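Local coordinates for YfkN protein (Bacillus subtilis subsp. subtilis, PDB 3GVE), which belongs to the calcineurin-like phosphoesterase family of metal-dependent proteins and carries a manganese and a magnesium ion side by side, at residues A[14-26]-A[38-51]. Sequence-based numbering, arbitrary orientation.
Sequences ILATTDIHANMMD and FGLARTAQLIQKHR. With MN (manganese (II) ion), chain C.
Strand 14-17 and helix 40-51 run antiparallel, their axes 176° apart and 9.8 Å at closest approach, with Leu15 level with Ile47 and Thr17 with Thr43. Both methyls of Leu15 rest on the helix: CD2 lies 3.6 Å from His50 CB, while CD1 also reaches Ile47 CG2. Thr17 turns its CG2 to the methyls of Leu40 and Thr43, and its OG1 is hydrogen-bonded to Asp61 and Tyr101.

Past the strand, consecutive loop carbonyls accept consecutive amides at the start of the helix. Leu40 N donates to Asn23 O at 2.9 Å and a nearly straight 171°; Ala41 N donates to Met24 O at 2.8 Å. Gly39, the N-cap, lets the loop this close, since a CB there would clash with Met25 O and Asp26 CA. Met24, a selenomethionine, bends at chi2 and chi3, bringing CE to 3.9 Å from Leu40 CD2, the two side chains lying alongside. Phe38 CD1 lies 3.9 Å from Asn23 CB.

With Arg42 extended from CG to NE, its NE forms a salt bridge of 2.8 Å to Asp26 OD2; OD2 sits near the guanidinium plane, while NE meets it on the anti side, 27° out of the carboxylate plane. A water accepts from Arg42 NH2 and lies within hydrogen-bonding distance of the same OD2, and Asp26 OD1 pairs with Arg320.

The same loop supplies Asp19 OD1 and His21 NE2 to manganese, completed by Asp64, His251 and two waters. Asp19-x-His21, here directly after a core strand on which helix 40-51 packs, is the D-x-H motif of calcineurin-like metallophosphoesterases.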
loop_
_atom_site.group_PDB
_atom_site.type_symbol
_atom_site.label_atom_id
_atom_site.label_comp_id
_atom_site.label_asym_id
_atom_site.label_seq_id
_atom_site.Cartn_x
_atom_site.Cartn_y
_atom_site.Cartn_z
ATOM N N ILE A 14 28.123 -2.556 5.655
ATOM C CA ILE A 14 26.877 -3.137 6.127
ATOM C C ILE A 14 25.823 -2.876 5.070
ATOM O O ILE A 14 25.577 -1.743 4.724
ATOM C CB ILE A 14 26.422 -2.481 7.460
ATOM C CG1 ILE A 14 27.496 -2.611 8.549
ATOM C CG2 ILE A 14 25.115 -3.098 7.947
ATOM C CD1 ILE A 14 27.391 -1.541 9.597
ATOM N N LEU A 15 25.220 -3.941 4.567
ATOM C CA LEU A 15 24.125 -3.834 3.593
ATOM C C LEU A 15 22.807 -4.097 4.307
ATOM O O LEU A 15 22.754 -4.967 5.151
ATOM C CB LEU A 15 24.320 -4.860 2.488
ATOM C CG LEU A 15 25.710 -4.891 1.831
ATOM C CD1 LEU A 15 25.714 -5.948 0.733
ATOM C CD2 LEU A 15 26.101 -3.530 1.267
ATOM N N ALA A 16 21.761 -3.344 3.966
ATOM C CA ALA A 16 20.505 -3.402 4.724
ATOM C C ALA A 16 19.251 -3.340 3.878
ATOM O O ALA A 16 19.144 -2.492 2.975
ATOM C CB ALA A 16 20.454 -2.270 5.757
ATOM N N THR A 17 18.290 -4.212 4.207
ATOM C CA THR A 17 16.930 -4.081 3.618
ATOM C C THR A 17 15.970 -3.671 4.704
ATOM O O THR A 17 16.250 -3.851 5.949
ATOM C CB THR A 17 16.503 -5.403 2.971
ATOM O OG1 THR A 17 16.699 -6.495 3.912
ATOM C CG2 THR A 17 17.316 -5.675 1.734
ATOM N N THR A 18 14.871 -3.056 4.319
ATOM C CA THR A 18 13.818 -2.723 5.265
ATOM C C THR A 18 12.460 -2.710 4.584
ATOM O O THR A 18 12.356 -2.417 3.409
ATOM C CB THR A 18 14.063 -1.334 5.956
ATOM O OG1 THR A 18 13.248 -1.218 7.139
ATOM C CG2 THR A 18 13.776 -0.164 5.000
ATOM N N ASP A 19 11.425 -2.996 5.356
ATOM C CA ASP A 19 10.050 -2.875 4.886
ATOM C C ASP A 19 9.820 -3.606 3.552
ATOM O O ASP A 19 9.120 -3.144 2.675
ATOM C CB ASP A 19 9.621 -1.393 4.834
ATOM C CG ASP A 19 9.554 -0.767 6.216
ATOM O OD1 ASP A 19 8.470 -0.820 6.834
ATOM O OD2 ASP A 19 10.590 -0.235 6.677
ATOM N N ILE A 20 10.337 -4.843 3.425
ATOM C CA ILE A 20 10.232 -5.668 2.211
ATOM C C ILE A 20 8.777 -6.090 2.019
ATOM O O ILE A 20 8.310 -6.201 0.879
ATOM C CB ILE A 20 11.197 -6.889 2.324
ATOM C CG1 ILE A 20 12.624 -6.448 2.171
ATOM C CG2 ILE A 20 10.864 -7.910 1.268
ATOM C CD1 ILE A 20 13.025 -5.922 0.992
ATOM N N HIS A 21 8.083 -6.323 3.117
ATOM C CA HIS A 21 6.647 -6.587 3.169
ATOM C C HIS A 21 6.277 -7.784 2.278
ATOM O O HIS A 21 5.322 -7.750 1.514
ATOM C CB HIS A 21 5.846 -5.315 2.818
ATOM C CG HIS A 21 5.700 -4.362 3.966
ATOM N ND1 HIS A 21 4.944 -4.656 5.075
ATOM C CD2 HIS A 21 6.231 -3.136 4.187
ATOM C CE1 HIS A 21 5.004 -3.647 5.924
ATOM N NE2 HIS A 21 5.783 -2.713 5.417
ATOM N N ALA A 22 7.077 -8.838 2.399
ATOM C CA ALA A 22 6.817 -10.146 1.751
ATOM C C ALA A 22 6.919 -10.126 0.228
ATOM O O ALA A 22 6.564 -11.081 -0.437
ATOM C CB ALA A 22 5.461 -10.736 2.194
ATOM N N ASN A 23 7.434 -9.031 -0.307
ATOM C CA ASN A 23 7.695 -8.934 -1.745
ATOM C C ASN A 23 9.012 -9.625 -2.123
ATOM O O ASN A 23 10.043 -8.991 -2.269
ATOM C CB ASN A 23 7.677 -7.463 -2.202
ATOM C CG ASN A 23 6.329 -6.794 -1.967
ATOM O OD1 ASN A 23 6.198 -5.885 -1.164
ATOM N ND2 ASN A 23 5.335 -7.259 -2.647
HETATM N N MSE A 24 8.927 -10.940 -2.278
HETATM C CA MSE A 24 10.059 -11.790 -2.660
HETATM C C MSE A 24 10.345 -11.638 -4.147
HETATM O O MSE A 24 11.436 -11.294 -4.542
HETATM C CB MSE A 24 9.757 -13.253 -2.329
HETATM C CG MSE A 24 9.608 -13.497 -0.814
HETATM SE SE MSE A 24 11.239 -13.219 0.203
HETATM C CE MSE A 24 10.805 -11.424 0.942
HETATM N N MSE A 25 9.331 -11.915 -4.948
HETATM C CA MSE A 25 9.415 -11.733 -6.388
HETATM C C MSE A 25 9.130 -10.287 -6.783
HETATM O O MSE A 25 8.520 -9.538 -6.039
HETATM C CB MSE A 25 8.429 -12.659 -7.088
HETATM C CG MSE A 25 8.740 -14.131 -6.907
HETATM SE SE MSE A 25 10.419 -14.678 -7.772
HETATM C CE MSE A 25 9.674 -14.989 -9.555
ATOM N N ASP A 26 9.558 -9.916 -7.983
ATOM C CA ASP A 26 9.197 -8.619 -8.540
ATOM C C ASP A 26 7.817 -8.780 -9.200
ATOM O O ASP A 26 7.683 -8.822 -10.425
ATOM C CB ASP A 26 10.283 -8.083 -9.498
ATOM C CG ASP A 26 10.671 -9.060 -10.611
ATOM O OD1 ASP A 26 10.441 -10.268 -10.484
ATOM O OD2 ASP A 26 11.256 -8.585 -11.595
ATOM N N PHE A 38 10.003 -3.281 -7.888
ATOM C CA PHE A 38 10.307 -3.691 -6.516
ATOM C C PHE A 38 10.588 -5.180 -6.410
ATOM O O PHE A 38 10.516 -5.890 -7.395
ATOM C CB PHE A 38 9.159 -3.288 -5.570
ATOM C CG PHE A 38 7.820 -3.957 -5.861
ATOM C CD1 PHE A 38 7.574 -5.240 -5.444
ATOM C CD2 PHE A 38 6.805 -3.279 -6.510
ATOM C CE1 PHE A 38 6.366 -5.854 -5.674
ATOM C CE2 PHE A 38 5.601 -3.890 -6.741
ATOM C CZ PHE A 38 5.384 -5.187 -6.334
ATOM N N GLY A 39 10.899 -5.641 -5.203
ATOM C CA GLY A 39 11.051 -7.056 -4.922
ATOM C C GLY A 39 12.460 -7.478 -4.563
ATOM O O GLY A 39 13.399 -7.037 -5.183
ATOM N N LEU A 40 12.578 -8.323 -3.546
ATOM C CA LEU A 40 13.870 -8.801 -3.073
ATOM C C LEU A 40 14.664 -9.521 -4.167
ATOM O O LEU A 40 15.861 -9.474 -4.164
ATOM C CB LEU A 40 13.682 -9.684 -1.838
ATOM C CG LEU A 40 14.951 -10.125 -1.091
ATOM C CD1 LEU A 40 15.864 -8.947 -0.751
ATOM C CD2 LEU A 40 14.551 -10.909 0.151
ATOM N N ALA A 41 13.974 -10.153 -5.109
ATOM C CA ALA A 41 14.657 -10.773 -6.236
ATOM C C ALA A 41 15.514 -9.763 -7.015
ATOM O O ALA A 41 16.536 -10.132 -7.549
ATOM C CB ALA A 41 13.660 -11.464 -7.159
ATOM N N ARG A 42 15.097 -8.500 -7.057
ATOM C CA ARG A 42 15.899 -7.439 -7.665
ATOM C C ARG A 42 16.908 -6.843 -6.689
ATOM O O ARG A 42 18.035 -6.648 -7.037
ATOM C CB ARG A 42 15.000 -6.355 -8.281
ATOM C CG ARG A 42 14.361 -6.850 -9.574
ATOM C CD ARG A 42 13.350 -5.888 -10.171
ATOM N NE ARG A 42 12.917 -6.377 -11.487
ATOM C CZ ARG A 42 13.475 -6.030 -12.636
ATOM N NH1 ARG A 42 14.468 -5.154 -12.689
ATOM N NH2 ARG A 42 13.006 -6.548 -13.756
ATOM N N THR A 43 16.496 -6.594 -5.453
ATOM C CA THR A 43 17.422 -6.018 -4.472
ATOM C C THR A 43 18.649 -6.903 -4.266
ATOM O O THR A 43 19.737 -6.407 -4.051
ATOM C CB THR A 43 16.735 -5.799 -3.101
ATOM O OG1 THR A 43 15.343 -5.562 -3.292
ATOM C CG2 THR A 43 17.376 -4.631 -2.334
ATOM N N ALA A 44 18.441 -8.212 -4.341
ATOM C CA ALA A 44 19.505 -9.178 -4.145
ATOM C C ALA A 44 20.616 -9.039 -5.190
ATOM O O ALA A 44 21.717 -9.450 -4.946
ATOM C CB ALA A 44 18.931 -10.600 -4.121
ATOM N N GLN A 45 20.307 -8.430 -6.334
ATOM C CA GLN A 45 21.328 -8.175 -7.341
ATOM C C GLN A 45 22.262 -7.079 -6.856
ATOM O O GLN A 45 23.446 -7.169 -7.074
ATOM C CB GLN A 45 20.702 -7.821 -8.699
ATOM C CG GLN A 45 19.775 -8.901 -9.269
ATOM C CD GLN A 45 20.495 -10.143 -9.729
ATOM O OE1 GLN A 45 21.187 -10.784 -8.980
ATOM N NE2 GLN A 45 20.287 -10.499 -10.989
ATOM N N LEU A 46 21.722 -6.070 -6.167
ATOM C CA LEU A 46 22.571 -5.055 -5.534
ATOM C C LEU A 46 23.398 -5.652 -4.398
ATOM O O LEU A 46 24.539 -5.289 -4.200
ATOM C CB LEU A 46 21.751 -3.887 -4.985
ATOM C CG LEU A 46 20.962 -3.064 -5.999
ATOM C CD1 LEU A 46 20.174 -1.967 -5.274
ATOM C CD2 LEU A 46 21.880 -2.455 -7.055
ATOM N N ILE A 47 22.789 -6.561 -3.647
ATOM C CA ILE A 47 23.493 -7.218 -2.543
ATOM C C ILE A 47 24.744 -7.937 -3.093
ATOM O O ILE A 47 25.821 -7.815 -2.555
ATOM C CB ILE A 47 22.565 -8.208 -1.769
ATOM C CG1 ILE A 47 21.458 -7.432 -1.020
ATOM C CG2 ILE A 47 23.389 -9.106 -0.830
ATOM C CD1 ILE A 47 20.362 -8.283 -0.412
ATOM N N GLN A 48 24.561 -8.706 -4.162
ATOM C CA GLN A 48 25.647 -9.458 -4.777
ATOM C C GLN A 48 26.738 -8.505 -5.252
ATOM O O GLN A 48 27.908 -8.728 -5.006
ATOM C CB GLN A 48 25.145 -10.296 -5.960
ATOM C CG GLN A 48 26.249 -11.186 -6.538
ATOM C CD GLN A 48 25.780 -12.079 -7.648
ATOM O OE1 GLN A 48 24.677 -12.614 -7.619
ATOM N NE2 GLN A 48 26.647 -12.280 -8.626
ATOM N N LYS A 49 26.335 -7.433 -5.909
ATOM C CA LYS A 49 27.308 -6.467 -6.393
ATOM C C LYS A 49 28.160 -5.879 -5.256
ATOM O O LYS A 49 29.368 -5.807 -5.350
ATOM C CB LYS A 49 26.630 -5.343 -7.162
ATOM C CG LYS A 49 27.609 -4.243 -7.538
ATOM C CD LYS A 49 26.962 -3.251 -8.418
ATOM C CE LYS A 49 26.149 -2.259 -7.634
ATOM N NZ LYS A 49 25.958 -1.040 -8.431
ATOM N N HIS A 50 27.510 -5.455 -4.176
ATOM C CA HIS A 50 28.243 -4.867 -3.067
ATOM C C HIS A 50 29.134 -5.885 -2.357
ATOM O O HIS A 50 30.241 -5.567 -1.973
ATOM C CB HIS A 50 27.274 -4.145 -2.134
ATOM C CG HIS A 50 26.846 -2.823 -2.663
ATOM N ND1 HIS A 50 27.548 -1.667 -2.413
ATOM C CD2 HIS A 50 25.823 -2.479 -3.474
ATOM C CE1 HIS A 50 26.964 -0.665 -3.037
ATOM N NE2 HIS A 50 25.916 -1.130 -3.691
ATOM N N ARG A 51 28.664 -7.119 -2.233
ATOM C CA ARG A 51 29.482 -8.176 -1.654
ATOM C C ARG A 51 30.769 -8.381 -2.468
ATOM O O ARG A 51 31.806 -8.658 -1.910
ATOM C CB ARG A 51 28.700 -9.491 -1.528
ATOM C CG ARG A 51 27.820 -9.566 -0.275
ATOM C CD ARG A 51 27.073 -10.883 -0.193
ATOM N NE ARG A 51 26.666 -11.155 1.183
ATOM C CZ ARG A 51 25.582 -11.831 1.531
ATOM N NH1 ARG A 51 24.745 -12.292 0.623
ATOM N NH2 ARG A 51 25.342 -12.062 2.808
HETATM MN MN MN C . 6.327 -0.924 6.642
HETATM O O HOH W 1 10.232 -7.614 -14.122
HETATM O O HOH W 2 6.070 0.684 8.125
HETATM O O HOH W 3 4.096 -0.732 6.814
#